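Local coordinates for protein pectate lyase (Pectobacterium carotovorum, PDB 4U49) that probably cleaves polygalacturonate and methylated pectins by calcium-dependent elimination, leaving unsaturated galacturonosyl ends, at residues A[25-30]-A[187-192]; A[35-40]-A[88-93]; A[72-77]-A[241-246]. All blocks are in the same frame, centred on the assembly; numbering follows the deposited sequence.

Contact 1. Residues A[25-30]-A[187-192]; sequences MLMLLK and IENVIW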
# COMPACT_ATOMS: atom_id res chain seq x y z
N MET A 25 15.38 5.78 -5.04
CA MET A 25 14.60 7.00 -4.85
C MET A 25 13.89 6.98 -3.52
O MET A 25 13.00 6.15 -3.29
CB MET A 25 13.59 7.18 -5.98
CG MET A 25 12.60 8.31 -5.74
SD MET A 25 13.32 9.94 -6.02
CE MET A 25 12.00 11.00 -5.41
N LEU A 26 14.28 7.89 -2.63
CA LEU A 26 13.68 7.99 -1.31
C LEU A 26 12.72 9.18 -1.23
O LEU A 26 13.05 10.29 -1.63
CB LEU A 26 14.77 8.13 -0.24
CG LEU A 26 14.34 8.37 1.21
CD1 LEU A 26 13.55 7.18 1.73
CD2 LEU A 26 15.55 8.65 2.08
N MET A 27 11.52 8.92 -0.71
CA MET A 27 10.53 9.95 -0.45
C MET A 27 10.08 9.86 1.01
O MET A 27 10.26 8.83 1.65
CB MET A 27 9.31 9.80 -1.37
CG MET A 27 9.64 9.68 -2.84
SD MET A 27 8.15 9.71 -3.85
CE MET A 27 7.14 8.49 -3.02
N LEU A 28 9.49 10.93 1.54
CA LEU A 28 9.00 10.87 2.90
C LEU A 28 7.65 11.54 3.10
O LEU A 28 7.22 12.36 2.29
CB LEU A 28 10.02 11.47 3.87
CG LEU A 28 10.60 12.87 3.65
CD1 LEU A 28 9.63 13.95 4.12
CD2 LEU A 28 11.94 13.00 4.37
N LEU A 29 7.00 11.17 4.19
CA LEU A 29 5.76 11.81 4.62
C LEU A 29 5.84 12.08 6.11
O LEU A 29 5.87 11.15 6.92
CB LEU A 29 4.55 10.93 4.30
CG LEU A 29 3.19 11.48 4.72
CD1 LEU A 29 2.85 12.73 3.92
CD2 LEU A 29 2.10 10.43 4.56
N LYS A 30 5.91 13.36 6.48
CA LYS A 30 5.87 13.74 7.88
C LYS A 30 4.42 14.04 8.25
O LYS A 30 3.87 15.07 7.85
CB LYS A 30 6.78 14.94 8.16
CG LYS A 30 6.93 15.29 9.63
CD LYS A 30 8.01 16.34 9.86
CE LYS A 30 8.01 16.81 11.30
NZ LYS A 30 9.13 17.75 11.57
N ILE A 187 2.97 -1.12 -8.48
CA ILE A 187 2.81 0.21 -7.91
C ILE A 187 3.88 0.39 -6.84
O ILE A 187 3.71 -0.06 -5.70
CB ILE A 187 1.39 0.40 -7.31
CG1 ILE A 187 0.33 0.24 -8.41
CG2 ILE A 187 1.26 1.76 -6.64
CD1 ILE A 187 -1.09 0.16 -7.88
N GLU A 188 4.98 1.02 -7.21
CA GLU A 188 6.17 1.02 -6.37
C GLU A 188 6.49 2.39 -5.79
O GLU A 188 6.63 3.36 -6.52
CB GLU A 188 7.38 0.51 -7.17
CG GLU A 188 7.13 -0.83 -7.86
CD GLU A 188 8.36 -1.36 -8.57
OE1 GLU A 188 9.47 -0.87 -8.30
OE2 GLU A 188 8.20 -2.27 -9.42
N ASN A 189 6.59 2.46 -4.46
CA ASN A 189 6.90 3.71 -3.78
C ASN A 189 5.96 4.84 -4.16
O ASN A 189 6.38 5.86 -4.71
CB ASN A 189 8.35 4.12 -4.05
CG ASN A 189 8.80 5.27 -3.18
OD1 ASN A 189 8.28 5.47 -2.08
ND2 ASN A 189 9.76 6.05 -3.66
N VAL A 190 4.68 4.64 -3.89
CA VAL A 190 3.70 5.70 -4.05
C VAL A 190 3.24 6.15 -2.68
O VAL A 190 3.03 5.33 -1.79
CB VAL A 190 2.49 5.23 -4.89
CG1 VAL A 190 1.38 6.28 -4.91
CG2 VAL A 190 2.95 4.90 -6.30
N ILE A 191 3.12 7.46 -2.49
CA ILE A 191 2.60 8.01 -1.25
C ILE A 191 1.25 8.68 -1.49
O ILE A 191 1.15 9.66 -2.23
CB ILE A 191 3.58 9.03 -0.63
CG1 ILE A 191 4.85 8.32 -0.17
CG2 ILE A 191 2.93 9.75 0.54
CD1 ILE A 191 5.90 9.24 0.43
N TRP A 192 0.21 8.10 -0.89
CA TRP A 192 -1.12 8.69 -0.89
C TRP A 192 -1.25 9.64 0.30
O TRP A 192 -1.39 9.20 1.44
CB TRP A 192 -2.21 7.61 -0.81
CG TRP A 192 -2.34 6.73 -2.02
CD1 TRP A 192 -3.26 6.84 -3.02
CD2 TRP A 192 -1.54 5.58 -2.34
NE1 TRP A 192 -3.08 5.84 -3.95
CE2 TRP A 192 -2.03 5.05 -3.55
CE3 TRP A 192 -0.46 4.94 -1.72
CZ2 TRP A 192 -1.48 3.92 -4.15
CZ3 TRP A 192 0.09 3.82 -2.32
CH2 TRP A 192 -0.42 3.33 -3.53

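Contact 2. Residues A[35-40]-A[88-93]; sequences TYLSWS and YWVDTV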
# COMPACT_ATOMS: atom_id res chain seq x y z
N THR A 35 7.47 10.29 11.06
CA THR A 35 8.03 10.51 9.73
C THR A 35 8.19 9.17 9.02
O THR A 35 8.93 8.29 9.48
CB THR A 35 9.39 11.24 9.80
OG1 THR A 35 9.19 12.57 10.31
CG2 THR A 35 10.00 11.34 8.41
N TYR A 36 7.48 9.02 7.91
CA TYR A 36 7.50 7.78 7.15
C TYR A 36 8.45 7.88 5.97
O TYR A 36 8.39 8.82 5.19
CB TYR A 36 6.10 7.43 6.66
CG TYR A 36 5.10 7.28 7.78
CD1 TYR A 36 5.02 6.10 8.50
CD2 TYR A 36 4.26 8.33 8.13
CE1 TYR A 36 4.11 5.96 9.53
CE2 TYR A 36 3.35 8.20 9.16
CZ TYR A 36 3.28 7.01 9.86
OH TYR A 36 2.39 6.87 10.89
N LEU A 37 9.34 6.90 5.87
CA LEU A 37 10.25 6.80 4.73
C LEU A 37 9.72 5.74 3.78
O LEU A 37 9.22 4.71 4.21
CB LEU A 37 11.67 6.45 5.18
CG LEU A 37 12.59 7.56 5.69
CD1 LEU A 37 12.00 8.29 6.90
CD2 LEU A 37 13.95 6.98 6.03
N SER A 38 9.82 6.01 2.48
CA SER A 38 9.43 5.03 1.48
C SER A 38 10.36 5.16 0.29
O SER A 38 10.72 6.27 -0.11
CB SER A 38 7.97 5.23 1.06
OG SER A 38 7.57 4.26 0.11
N TRP A 39 10.77 4.03 -0.28
CA TRP A 39 11.72 4.10 -1.38
C TRP A 39 11.55 2.98 -2.40
O TRP A 39 10.95 1.95 -2.12
CB TRP A 39 13.16 4.10 -0.84
CG TRP A 39 13.55 2.88 -0.04
CD1 TRP A 39 14.18 1.75 -0.51
CD2 TRP A 39 13.38 2.68 1.37
NE1 TRP A 39 14.39 0.87 0.52
CE2 TRP A 39 13.91 1.41 1.68
CE3 TRP A 39 12.82 3.45 2.39
CZ2 TRP A 39 13.89 0.90 2.98
CZ3 TRP A 39 12.81 2.94 3.68
CH2 TRP A 39 13.34 1.68 3.96
N SER A 40 12.08 3.22 -3.59
CA SER A 40 12.19 2.18 -4.60
C SER A 40 13.65 2.07 -5.01
O SER A 40 14.36 3.07 -5.08
CB SER A 40 11.32 2.48 -5.82
OG SER A 40 11.83 3.60 -6.53
N TYR A 88 17.10 12.60 5.33
CA TYR A 88 17.20 11.15 5.47
C TYR A 88 17.90 10.53 4.26
O TYR A 88 17.86 11.08 3.16
CB TYR A 88 15.81 10.52 5.62
CG TYR A 88 15.11 10.79 6.93
CD1 TYR A 88 15.22 9.92 8.00
CD2 TYR A 88 14.30 11.92 7.09
CE1 TYR A 88 14.57 10.16 9.19
CE2 TYR A 88 13.65 12.17 8.28
CZ TYR A 88 13.79 11.28 9.33
OH TYR A 88 13.14 11.52 10.52
N TRP A 89 18.54 9.39 4.49
CA TRP A 89 19.11 8.56 3.43
C TRP A 89 18.82 7.09 3.72
O TRP A 89 18.75 6.69 4.88
CB TRP A 89 20.63 8.74 3.33
CG TRP A 89 21.10 10.11 2.98
CD1 TRP A 89 21.49 10.55 1.75
CD2 TRP A 89 21.27 11.21 3.87
NE1 TRP A 89 21.88 11.87 1.82
CE2 TRP A 89 21.75 12.30 3.11
CE3 TRP A 89 21.05 11.39 5.24
CZ2 TRP A 89 22.01 13.54 3.67
CZ3 TRP A 89 21.31 12.63 5.80
CH2 TRP A 89 21.79 13.69 5.02
N VAL A 90 18.67 6.29 2.67
CA VAL A 90 18.73 4.84 2.83
C VAL A 90 19.88 4.28 1.99
O VAL A 90 20.09 4.68 0.84
CB VAL A 90 17.40 4.14 2.46
CG1 VAL A 90 16.28 4.59 3.38
CG2 VAL A 90 17.03 4.39 1.00
N ASP A 91 20.65 3.37 2.59
CA ASP A 91 21.73 2.69 1.89
C ASP A 91 21.32 1.24 1.67
O ASP A 91 20.84 0.59 2.59
CB ASP A 91 23.04 2.75 2.69
CG ASP A 91 23.71 4.11 2.62
OD1 ASP A 91 23.08 5.08 2.15
OD2 ASP A 91 24.89 4.21 3.04
N THR A 92 21.50 0.74 0.46
CA THR A 92 21.27 -0.68 0.21
C THR A 92 22.60 -1.40 0.04
O THR A 92 23.51 -0.89 -0.62
CB THR A 92 20.39 -0.92 -1.02
OG1 THR A 92 21.09 -0.50 -2.20
CG2 THR A 92 19.08 -0.17 -0.90
N VAL A 93 22.71 -2.57 0.64
CA VAL A 93 23.91 -3.39 0.51
C VAL A 93 23.59 -4.63 -0.31
O VAL A 93 22.66 -5.37 0.01
CB VAL A 93 24.47 -3.78 1.89
CG1 VAL A 93 25.78 -4.54 1.74
CG2 VAL A 93 24.67 -2.54 2.75
O HOH W 1 11.48 13.81 10.76

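Contact 3. Residues A[72-77]-A[241-246]; sequences DRTFTD and QGNFTL. Unlike the reference sequence in segment 241-246: Asn243 (reference Lys).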
# COMPACT_ATOMS: atom_id res chain seq x y z
N ASP A 72 12.12 -4.82 2.88
CA ASP A 72 11.36 -3.64 3.28
C ASP A 72 11.64 -2.47 2.34
O ASP A 72 12.78 -2.26 1.93
CB ASP A 72 11.68 -3.23 4.72
CG ASP A 72 11.00 -4.12 5.76
OD1 ASP A 72 10.39 -5.14 5.38
OD2 ASP A 72 11.11 -3.80 6.96
N ARG A 73 10.61 -1.70 2.00
CA ARG A 73 10.79 -0.50 1.19
C ARG A 73 10.20 0.71 1.90
O ARG A 73 9.98 1.76 1.28
CB ARG A 73 10.17 -0.68 -0.20
CG ARG A 73 10.85 -1.74 -1.06
CD ARG A 73 12.30 -1.38 -1.37
NE ARG A 73 12.92 -2.33 -2.30
CZ ARG A 73 13.65 -3.38 -1.92
NH1 ARG A 73 13.85 -3.62 -0.64
NH2 ARG A 73 14.18 -4.18 -2.84
N THR A 74 9.92 0.56 3.19
CA THR A 74 9.49 1.66 4.04
C THR A 74 10.15 1.60 5.41
O THR A 74 10.69 0.57 5.80
CB THR A 74 7.96 1.67 4.27
OG1 THR A 74 7.61 0.58 5.13
CG2 THR A 74 7.20 1.56 2.96
N PHE A 75 10.10 2.72 6.13
CA PHE A 75 10.54 2.77 7.51
C PHE A 75 9.77 3.85 8.26
O PHE A 75 9.53 4.93 7.71
CB PHE A 75 12.04 3.02 7.61
CG PHE A 75 12.54 3.18 9.03
CD1 PHE A 75 12.75 2.06 9.82
CD2 PHE A 75 12.78 4.43 9.56
CE1 PHE A 75 13.20 2.20 11.12
CE2 PHE A 75 13.23 4.57 10.86
CZ PHE A 75 13.44 3.45 11.64
N THR A 76 9.40 3.57 9.50
CA THR A 76 8.70 4.54 10.33
C THR A 76 9.61 5.09 11.42
O THR A 76 10.07 4.34 12.28
CB THR A 76 7.44 3.94 10.99
OG1 THR A 76 6.53 3.50 9.97
CG2 THR A 76 6.75 4.97 11.86
N ASP A 77 9.88 6.39 11.38
CA ASP A 77 10.72 7.03 12.38
C ASP A 77 9.87 7.69 13.46
O ASP A 77 9.16 8.66 13.19
CB ASP A 77 11.65 8.06 11.72
CG ASP A 77 12.61 8.71 12.71
OD1 ASP A 77 13.31 9.66 12.32
OD2 ASP A 77 12.67 8.26 13.87
N GLN A 241 3.53 -5.86 -0.68
CA GLN A 241 4.86 -6.20 -0.18
C GLN A 241 5.71 -4.95 0.10
O GLN A 241 5.24 -3.83 -0.04
CB GLN A 241 5.58 -7.12 -1.18
CG GLN A 241 5.93 -6.47 -2.51
CD GLN A 241 6.33 -7.48 -3.57
OE1 GLN A 241 5.59 -8.42 -3.87
NE2 GLN A 241 7.51 -7.30 -4.16
N GLY A 242 6.96 -5.17 0.50
CA GLY A 242 7.87 -4.06 0.78
C GLY A 242 7.46 -3.22 1.97
O GLY A 242 7.84 -2.05 2.07
N ASN A 243 6.68 -3.81 2.87
CA ASN A 243 6.19 -3.14 4.08
C ASN A 243 5.39 -1.88 3.76
O ASN A 243 5.59 -0.84 4.40
CB ASN A 243 7.36 -2.81 5.01
CG ASN A 243 6.91 -2.58 6.44
OD1 ASN A 243 5.82 -3.01 6.83
ND2 ASN A 243 7.74 -1.91 7.23
N PHE A 244 4.51 -1.98 2.77
CA PHE A 244 3.50 -0.97 2.49
C PHE A 244 2.83 -0.55 3.80
O PHE A 244 2.44 -1.41 4.59
CB PHE A 244 2.48 -1.52 1.49
CG PHE A 244 1.24 -0.68 1.33
CD1 PHE A 244 1.28 0.54 0.68
CD2 PHE A 244 0.01 -1.14 1.79
CE1 PHE A 244 0.14 1.30 0.52
CE2 PHE A 244 -1.13 -0.38 1.64
CZ PHE A 244 -1.07 0.83 1.00
N THR A 245 2.74 0.75 4.04
CA THR A 245 2.33 1.25 5.35
C THR A 245 1.10 2.14 5.31
O THR A 245 1.04 3.11 4.55
CB THR A 245 3.49 2.03 6.03
OG1 THR A 245 4.59 1.15 6.26
CG2 THR A 245 3.03 2.62 7.36
N LEU A 246 0.12 1.81 6.15
CA LEU A 246 -1.07 2.64 6.33
C LEU A 246 -0.89 3.54 7.54
O LEU A 246 -0.48 3.08 8.60
CB LEU A 246 -2.32 1.77 6.50
CG LEU A 246 -2.73 0.85 5.35
CD1 LEU A 246 -3.99 0.07 5.73
CD2 LEU A 246 -2.95 1.64 4.08
O HOH W 2 10.94 -1.30 7.76
O HOH W 3 6.95 1.60 7.87

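Contact 1. Residues A[25-30]-A[187-192]
Met25 meets Asn189 where the N-terminal fibronectin type III-like sandwich packs against the parallel beta-helix. Met25 CG is 4.2 Å from Asn189 ND2, and the two side chains cross at about a right angle. The carbonyl O of Met25 lies 3.3 Å from the same ND2, but the angle is too poor for a hydrogen bond. Met27 reaches furthest across. Its chain runs extended to SD and then bends (chi3 -50°), which turns the terminal methyl to the corner at Asn189, where the beta-helix chain turns. There Met27 CE sits 3.2 Å from Asn189 O and 3.4 Å from Asn189 OD1. The same CE touches Ile191 CG1 at 3.7 Å. Leu28 points away, yet its O comes within 3.9 Å of Ile191 CD1. That O accepts a hydrogen bond from Arg168. Leu29 CD2 closes the row, 4.2 Å from Ile191 CG2. Asn189 has a left-handed backbone. Both ends of its amide are held, OD1 by Ser38 and ND2 by Asn166, which should fix the rotation of the group. Apolar methyls, the CE of Met27 foremost, thus pack on Ile191 and against the oxygens of a buried asparagine whose amide is satisfied by neighbouring residues.

Contact 2. Residues A[35-40]-A[88-93]
This contact is part of the hydrophobic core of a fibronectin type III-like beta-sandwich, with Leu37 and Trp39 of one sheet facing Tyr88 and Val90 of the other. Strand 35-40 is the middle strand of the three-stranded sheet. Strand 88-93 belongs to the four-stranded sheet. The short strand axes approach to 9.0 Å and cross at -42°. Leu37 packs on Tyr88 with both methyls. Leu37 CD1 makes a CH-pi contact over one face of the ring, 3.9 Å from the Tyr88 centroid and 15° off its normal. Leu37 CD2 lies 3.8 Å from Tyr88 CD1 and also approaches Val90. Further along, Trp39 CG stands between the backbone N and the carbonyl carbon (chi1 60°), which lays one face of the indole against Val90. Val90 CG1 stands 3.9 Å from the centroid of the Trp39 six-membered ring, another CH-pi contact. CG2 of Val90 sits by the five-membered ring, 3.9 Å from Trp39 CG. Trp39 NE1 bonds to Gln49. At the other end, Thr35 CG2 approaches Tyr88 CE2 obliquely at 3.7 Å. A water bridges the hydroxyls, 2.6 Å from Thr35 OG1 and donating to Tyr88 OH. Asp77 also bonds that phenol oxygen. The core is therefore made of methyls laid on aromatic faces, while the polar end of each ring finds a partner at the margin.

Contact 3. Residues A[72-77]-A[241-246]
Thr74 OG1 donates to the carbonyl O of Asn243 at 2.6 Å, the shortest bond between these segments. The pair joins an edge strand of the fibronectin type III-like sandwich to a turn of the parallel beta-helix. Thr245 OG1 donates to the same Asn243 O at 2.9 Å, from the opposite face of the carbonyl plane. Each donor is tilted about 30° from that plane, and the oxygen is gripped by two hydroxyls. Thr74 reaches it because its OG1 stands between the backbone N and the carbonyl carbon (chi1 71°). A backbone bond lies beside this, from Arg73 N to Gly242 O at 2.8 Å. Gly242 and Asn243 both have positive phi, as the chain turns into strand 244-246. Two waters extend the polar network. One donates to Asp72 OD2 and Thr74 O and accepts from Asn243 ND2, which joins carboxylate, backbone and amide. The other donates to Thr245 OG1 and is hydrogen-bonded to Thr76 OG1. Asn243 OD1 turns to Thr275 of the beta-helix. The guanidinium of Arg73 leads away and bonds Asp72 O and Ser70 O through NH1. The carboxylate of Asp72 crosses the Asn243 side chain, their planes 32° apart, with Asp72 OD1 3.8 Å from Asn243 CB. Thr74 CG2, on the same CB as the donating hydroxyl, lies 3.2 Å from Asn243 O.

From the N terminus, strand 24-31 pairs with strand 34-41, which pairs in turn with strand 74-77. Contact 2 closes first, when strand 87-94 returns to face 34-41 across the sandwich. Contact 1 closes a longer loop from 25-30 to 187-192 and encloses contact 2 in the sequence. Contact 3 starts within that loop and ends beyond it, at 241-246, so it crosses both others. Contact 2 holds the two sheets of the N-terminal sandwich together. Contacts 1 and 3 dock the two edge strands of its three-stranded sheet on the beta-helix. Behind this interface, on the beta-helix side, Trp192 packs against Phe244, which links contacts 1 and 3. A backbone bond from Leu37 N to Phe75 O joins contacts 2 and 3.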